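Local coordinates for hypothetical protein TT0907 (Thermus thermophilus, PDB 1WDI), which probably transfers and isomerises the ribose of S-adenosylmethionine onto the 7-aminomethyl group of preQ1 in tRNA, giving epoxyqueuosine, at residues A230-N244 / A267-T281. Residues are numbered along the deposited sequence; the frame is centred on the assembly and turned at random.
Sequences AEPYAIPEEVAEAVN and AYREGVGVVAGEGET
Y233 lies across the backbone of G279. Its chi1 of 62° sets CG between the backbone N and the carbonyl carbon, folding the ring back over the neighbouring strand. From CB outward, CG and CD2 lie nearest G279 O, CE2 comes 3.4 Å from E280 N, and CE1 and CZ pass over G279 CA, which makes a CH-pi contact 3.9 Å from the ring centroid. Only hydrogens stand on G279 CA, so the ring can lie close over it; the hydroxyl runs on past A267 to hydrogen-bond S266 OG of helix 258-266. Beneath this ring, strands 231-235 and 277-281 form an antiparallel pair, with E231-T281, Y233-G279 and I235-G277 as hydrogen-bonded pairs; on its other side 231-235 joins strand 203-211, so 277-281 extends the large mixed sheet. On the same face as Y233, I235 sets CD1 against both A267 CB (a tight 3.4 Å) and V274 CG1, its side chain roughly perpendicular to that of V274. Further on, helix 237-248 rests A240 CB on A276 CB at 3.8 Å. The N244 amide grips V274 twice: OD1 takes V274 N through an in-plane lone pair (2.8 Å), while ND2 gives a nearly straight bond (171°) to V274 O.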
loop_
_atom_site.group_PDB
_atom_site.type_symbol
_atom_site.label_atom_id
_atom_site.label_comp_id
_atom_site.label_asym_id
_atom_site.label_seq_id
_atom_site.Cartn_x
_atom_site.Cartn_y
_atom_site.Cartn_z
ATOM N N ALA A 230 -1.429 -5.985 -10.486
ATOM C CA ALA A 230 -0.211 -6.617 -9.987
ATOM C C ALA A 230 0.478 -5.712 -8.970
ATOM O O ALA A 230 0.475 -4.490 -9.110
ATOM C CB ALA A 230 0.734 -6.922 -11.143
ATOM N N GLU A 231 1.068 -6.319 -7.946
ATOM C CA GLU A 231 1.752 -5.565 -6.904
ATOM C C GLU A 231 3.208 -6.004 -6.765
ATOM O O GLU A 231 3.490 -7.088 -6.258
ATOM C CB GLU A 231 1.029 -5.751 -5.564
ATOM C CG GLU A 231 1.685 -5.048 -4.378
ATOM C CD GLU A 231 0.976 -5.331 -3.059
ATOM O OE1 GLU A 231 -0.253 -5.112 -2.985
ATOM O OE2 GLU A 231 1.646 -5.768 -2.096
ATOM N N PRO A 232 4.150 -5.171 -7.236
ATOM C CA PRO A 232 5.576 -5.493 -7.145
ATOM C C PRO A 232 6.078 -5.057 -5.770
ATOM O O PRO A 232 5.812 -3.939 -5.337
ATOM C CB PRO A 232 6.181 -4.680 -8.285
ATOM C CG PRO A 232 5.340 -3.437 -8.270
ATOM C CD PRO A 232 3.929 -3.977 -8.077
ATOM N N TYR A 233 6.802 -5.934 -5.084
ATOM C CA TYR A 233 7.293 -5.617 -3.747
ATOM C C TYR A 233 8.648 -6.248 -3.470
ATOM O O TYR A 233 9.129 -7.086 -4.229
ATOM C CB TYR A 233 6.296 -6.135 -2.704
ATOM C CG TYR A 233 6.142 -7.640 -2.762
ATOM C CD1 TYR A 233 7.070 -8.483 -2.144
ATOM C CD2 TYR A 233 5.107 -8.223 -3.495
ATOM C CE1 TYR A 233 6.974 -9.873 -2.260
ATOM C CE2 TYR A 233 5.000 -9.603 -3.617
ATOM C CZ TYR A 233 5.936 -10.424 -2.998
ATOM O OH TYR A 233 5.826 -11.791 -3.118
ATOM N N ALA A 234 9.249 -5.848 -2.358
ATOM C CA ALA A 234 10.532 -6.396 -1.954
ATOM C C ALA A 234 10.507 -6.584 -0.449
ATOM O O ALA A 234 10.099 -5.691 0.289
ATOM C CB ALA A 234 11.671 -5.456 -2.355
ATOM N N ILE A 235 10.920 -7.760 0.000
ATOM C CA ILE A 235 10.961 -8.043 1.422
ATOM C C ILE A 235 12.411 -8.160 1.878
ATOM O O ILE A 235 13.128 -9.072 1.469
ATOM C CB ILE A 235 10.231 -9.352 1.758
ATOM C CG1 ILE A 235 8.764 -9.257 1.325
ATOM C CG2 ILE A 235 10.344 -9.628 3.254
ATOM C CD1 ILE A 235 7.962 -10.481 1.645
ATOM N N PRO A 236 12.861 -7.222 2.725
ATOM C CA PRO A 236 14.233 -7.228 3.239
ATOM C C PRO A 236 14.541 -8.539 3.951
ATOM O O PRO A 236 13.657 -9.156 4.559
ATOM C CB PRO A 236 14.245 -6.039 4.202
ATOM C CG PRO A 236 13.270 -5.094 3.570
ATOM C CD PRO A 236 12.137 -6.022 3.182
ATOM N N GLU A 237 15.798 -8.959 3.883
ATOM C CA GLU A 237 16.221 -10.197 4.526
ATOM C C GLU A 237 15.900 -10.217 6.017
ATOM O O GLU A 237 15.446 -11.233 6.543
ATOM C CB GLU A 237 17.722 -10.395 4.335
ATOM C CG GLU A 237 18.165 -10.429 2.887
ATOM C CD GLU A 237 19.655 -10.220 2.752
ATOM O OE1 GLU A 237 20.428 -11.112 3.171
ATOM O OE2 GLU A 237 20.054 -9.157 2.241
ATOM N N GLU A 238 16.150 -9.104 6.702
ATOM C CA GLU A 238 15.885 -9.026 8.139
ATOM C C GLU A 238 14.395 -9.183 8.442
ATOM O O GLU A 238 14.021 -9.722 9.482
ATOM C CB GLU A 238 16.387 -7.689 8.707
ATOM C CG GLU A 238 15.643 -6.474 8.178
ATOM C CD GLU A 238 16.318 -5.156 8.534
ATOM O OE1 GLU A 238 16.374 -4.802 9.737
ATOM O OE2 GLU A 238 16.794 -4.472 7.602
ATOM N N VAL A 239 13.549 -8.702 7.538
ATOM C CA VAL A 239 12.103 -8.800 7.724
ATOM C C VAL A 239 11.637 -10.239 7.533
ATOM O O VAL A 239 10.898 -10.779 8.358
ATOM C CB VAL A 239 11.343 -7.876 6.737
ATOM C CG1 VAL A 239 9.841 -8.100 6.855
ATOM C CG2 VAL A 239 11.679 -6.422 7.037
ATOM N N ALA A 240 12.072 -10.867 6.446
ATOM C CA ALA A 240 11.692 -12.250 6.186
ATOM C C ALA A 240 12.154 -13.093 7.369
ATOM O O ALA A 240 11.412 -13.928 7.881
ATOM C CB ALA A 240 12.345 -12.749 4.904
ATOM N N GLU A 241 13.384 -12.856 7.811
ATOM C CA GLU A 241 13.932 -13.608 8.934
ATOM C C GLU A 241 13.140 -13.381 10.226
ATOM O O GLU A 241 12.887 -14.324 10.981
ATOM C CB GLU A 241 15.408 -13.241 9.139
ATOM C CG GLU A 241 16.062 -13.919 10.330
ATOM C CD GLU A 241 17.561 -13.710 10.363
ATOM O OE1 GLU A 241 18.022 -12.617 9.975
ATOM O OE2 GLU A 241 18.283 -14.636 10.788
ATOM N N ALA A 242 12.740 -12.139 10.472
ATOM C CA ALA A 242 11.985 -11.811 11.683
ATOM C C ALA A 242 10.584 -12.433 11.686
ATOM O O ALA A 242 10.087 -12.865 12.729
ATOM C CB ALA A 242 11.879 -10.295 11.840
ATOM N N VAL A 243 9.951 -12.476 10.519
ATOM C CA VAL A 243 8.614 -13.049 10.404
ATOM C C VAL A 243 8.652 -14.561 10.609
ATOM O O VAL A 243 7.818 -15.124 11.324
ATOM C CB VAL A 243 7.987 -12.732 9.021
ATOM C CG1 VAL A 243 6.760 -13.596 8.783
ATOM C CG2 VAL A 243 7.602 -11.254 8.959
ATOM N N ASN A 244 9.624 -15.221 9.993
ATOM C CA ASN A 244 9.727 -16.665 10.128
ATOM C C ASN A 244 10.114 -17.095 11.534
ATOM O O ASN A 244 9.597 -18.088 12.047
ATOM C CB ASN A 244 10.709 -17.224 9.096
ATOM C CG ASN A 244 10.255 -16.961 7.678
ATOM O OD1 ASN A 244 9.057 -16.998 7.390
ATOM N ND2 ASN A 244 11.203 -16.696 6.782
ATOM N N ALA A 267 4.642 -14.108 -0.670
ATOM C CA ALA A 267 6.041 -14.487 -0.477
ATOM C C ALA A 267 6.224 -15.766 0.329
ATOM O O ALA A 267 7.347 -16.222 0.523
ATOM C CB ALA A 267 6.793 -13.348 0.199
ATOM N N TYR A 268 5.126 -16.340 0.808
ATOM C CA TYR A 268 5.193 -17.567 1.594
ATOM C C TYR A 268 5.456 -18.780 0.710
ATOM O O TYR A 268 4.851 -18.919 -0.352
ATOM C CB TYR A 268 3.878 -17.789 2.346
ATOM C CG TYR A 268 3.864 -19.047 3.186
ATOM C CD1 TYR A 268 4.454 -19.074 4.449
ATOM C CD2 TYR A 268 3.283 -20.226 2.704
ATOM C CE1 TYR A 268 4.466 -20.243 5.216
ATOM C CE2 TYR A 268 3.294 -21.400 3.460
ATOM C CZ TYR A 268 3.884 -21.401 4.713
ATOM O OH TYR A 268 3.876 -22.551 5.471
ATOM N N ARG A 269 6.351 -19.655 1.159
ATOM C CA ARG A 269 6.679 -20.877 0.433
ATOM C C ARG A 269 6.586 -22.024 1.429
ATOM O O ARG A 269 7.214 -21.986 2.492
ATOM C CB ARG A 269 8.098 -20.809 -0.139
ATOM C CG ARG A 269 8.316 -19.704 -1.163
ATOM C CD ARG A 269 7.675 -20.029 -2.507
ATOM N NE ARG A 269 7.885 -18.949 -3.470
ATOM C CZ ARG A 269 7.150 -17.844 -3.528
ATOM N NH1 ARG A 269 6.141 -17.672 -2.687
ATOM N NH2 ARG A 269 7.440 -16.896 -4.411
ATOM N N GLU A 270 5.801 -23.039 1.092
ATOM C CA GLU A 270 5.631 -24.181 1.977
ATOM C C GLU A 270 6.970 -24.838 2.316
ATOM O O GLU A 270 7.812 -25.050 1.445
ATOM C CB GLU A 270 4.686 -25.206 1.339
ATOM C CG GLU A 270 4.233 -26.308 2.291
ATOM C CD GLU A 270 3.636 -25.758 3.578
ATOM O OE1 GLU A 270 2.782 -24.850 3.505
ATOM O OE2 GLU A 270 4.011 -26.240 4.667
ATOM N N GLY A 271 7.157 -25.151 3.594
ATOM C CA GLY A 271 8.392 -25.771 4.037
ATOM C C GLY A 271 9.498 -24.761 4.286
ATOM O O GLY A 271 10.536 -25.098 4.842
ATOM N N VAL A 272 9.273 -23.516 3.882
ATOM C CA VAL A 272 10.276 -22.471 4.043
ATOM C C VAL A 272 9.799 -21.299 4.894
ATOM O O VAL A 272 10.470 -20.893 5.842
ATOM C CB VAL A 272 10.715 -21.903 2.667
ATOM C CG1 VAL A 272 11.709 -20.762 2.862
ATOM C CG2 VAL A 272 11.327 -23.004 1.815
ATOM N N GLY A 273 8.636 -20.762 4.540
ATOM C CA GLY A 273 8.095 -19.612 5.235
ATOM C C GLY A 273 8.174 -18.467 4.237
ATOM O O GLY A 273 8.190 -18.709 3.031
ATOM N N VAL A 274 8.238 -17.232 4.724
ATOM C CA VAL A 274 8.319 -16.065 3.848
ATOM C C VAL A 274 9.744 -15.927 3.316
ATOM O O VAL A 274 10.702 -15.983 4.090
ATOM C CB VAL A 274 7.927 -14.771 4.616
ATOM C CG1 VAL A 274 8.291 -13.534 3.801
ATOM C CG2 VAL A 274 6.427 -14.784 4.918
ATOM N N VAL A 275 9.887 -15.749 2.005
ATOM C CA VAL A 275 11.218 -15.612 1.415
ATOM C C VAL A 275 11.609 -14.159 1.188
ATOM O O VAL A 275 10.787 -13.328 0.788
ATOM C CB VAL A 275 11.347 -16.373 0.056
ATOM C CG1 VAL A 275 11.111 -17.860 0.266
ATOM C CG2 VAL A 275 10.371 -15.823 -0.958
ATOM N N ALA A 276 12.877 -13.864 1.454
ATOM C CA ALA A 276 13.417 -12.523 1.279
ATOM C C ALA A 276 13.571 -12.186 -0.193
ATOM O O ALA A 276 13.709 -13.076 -1.033
ATOM C CB ALA A 276 14.771 -12.414 1.971
ATOM N N GLY A 277 13.527 -10.897 -0.508
ATOM C CA GLY A 277 13.706 -10.490 -1.883
ATOM C C GLY A 277 12.505 -9.933 -2.610
ATOM O O GLY A 277 11.428 -9.726 -2.040
ATOM N N GLU A 278 12.710 -9.695 -3.898
ATOM C CA GLU A 278 11.683 -9.141 -4.753
ATOM C C GLU A 278 10.617 -10.170 -5.061
ATOM O O GLU A 278 10.856 -11.378 -5.000
ATOM C CB GLU A 278 12.298 -8.637 -6.059
ATOM C CG GLU A 278 13.264 -7.478 -5.874
ATOM C CD GLU A 278 13.919 -7.061 -7.174
ATOM O OE1 GLU A 278 14.636 -7.893 -7.777
ATOM O OE2 GLU A 278 13.712 -5.902 -7.595
ATOM N N GLY A 279 9.438 -9.665 -5.391
ATOM C CA GLY A 279 8.324 -10.522 -5.719
ATOM C C GLY A 279 7.238 -9.676 -6.329
ATOM O O GLY A 279 7.374 -8.454 -6.435
ATOM N N GLU A 280 6.156 -10.327 -6.725
ATOM C CA GLU A 280 5.027 -9.645 -7.330
ATOM C C GLU A 280 3.800 -10.505 -7.082
ATOM O O GLU A 280 3.891 -11.733 -7.072
ATOM C CB GLU A 280 5.260 -9.485 -8.831
ATOM C CG GLU A 280 4.163 -8.737 -9.564
ATOM C CD GLU A 280 4.447 -8.608 -11.051
ATOM O OE1 GLU A 280 4.501 -9.650 -11.743
ATOM O OE2 GLU A 280 4.621 -7.465 -11.524
ATOM N N THR A 281 2.655 -9.866 -6.873
ATOM C CA THR A 281 1.431 -10.615 -6.637
ATOM C C THR A 281 0.200 -9.955 -7.235
ATOM O O THR A 281 -0.010 -8.747 -7.098
ATOM C CB THR A 281 1.174 -10.809 -5.138
ATOM O OG1 THR A 281 0.036 -11.663 -4.958
ATOM C CG2 THR A 281 0.910 -9.464 -4.464
#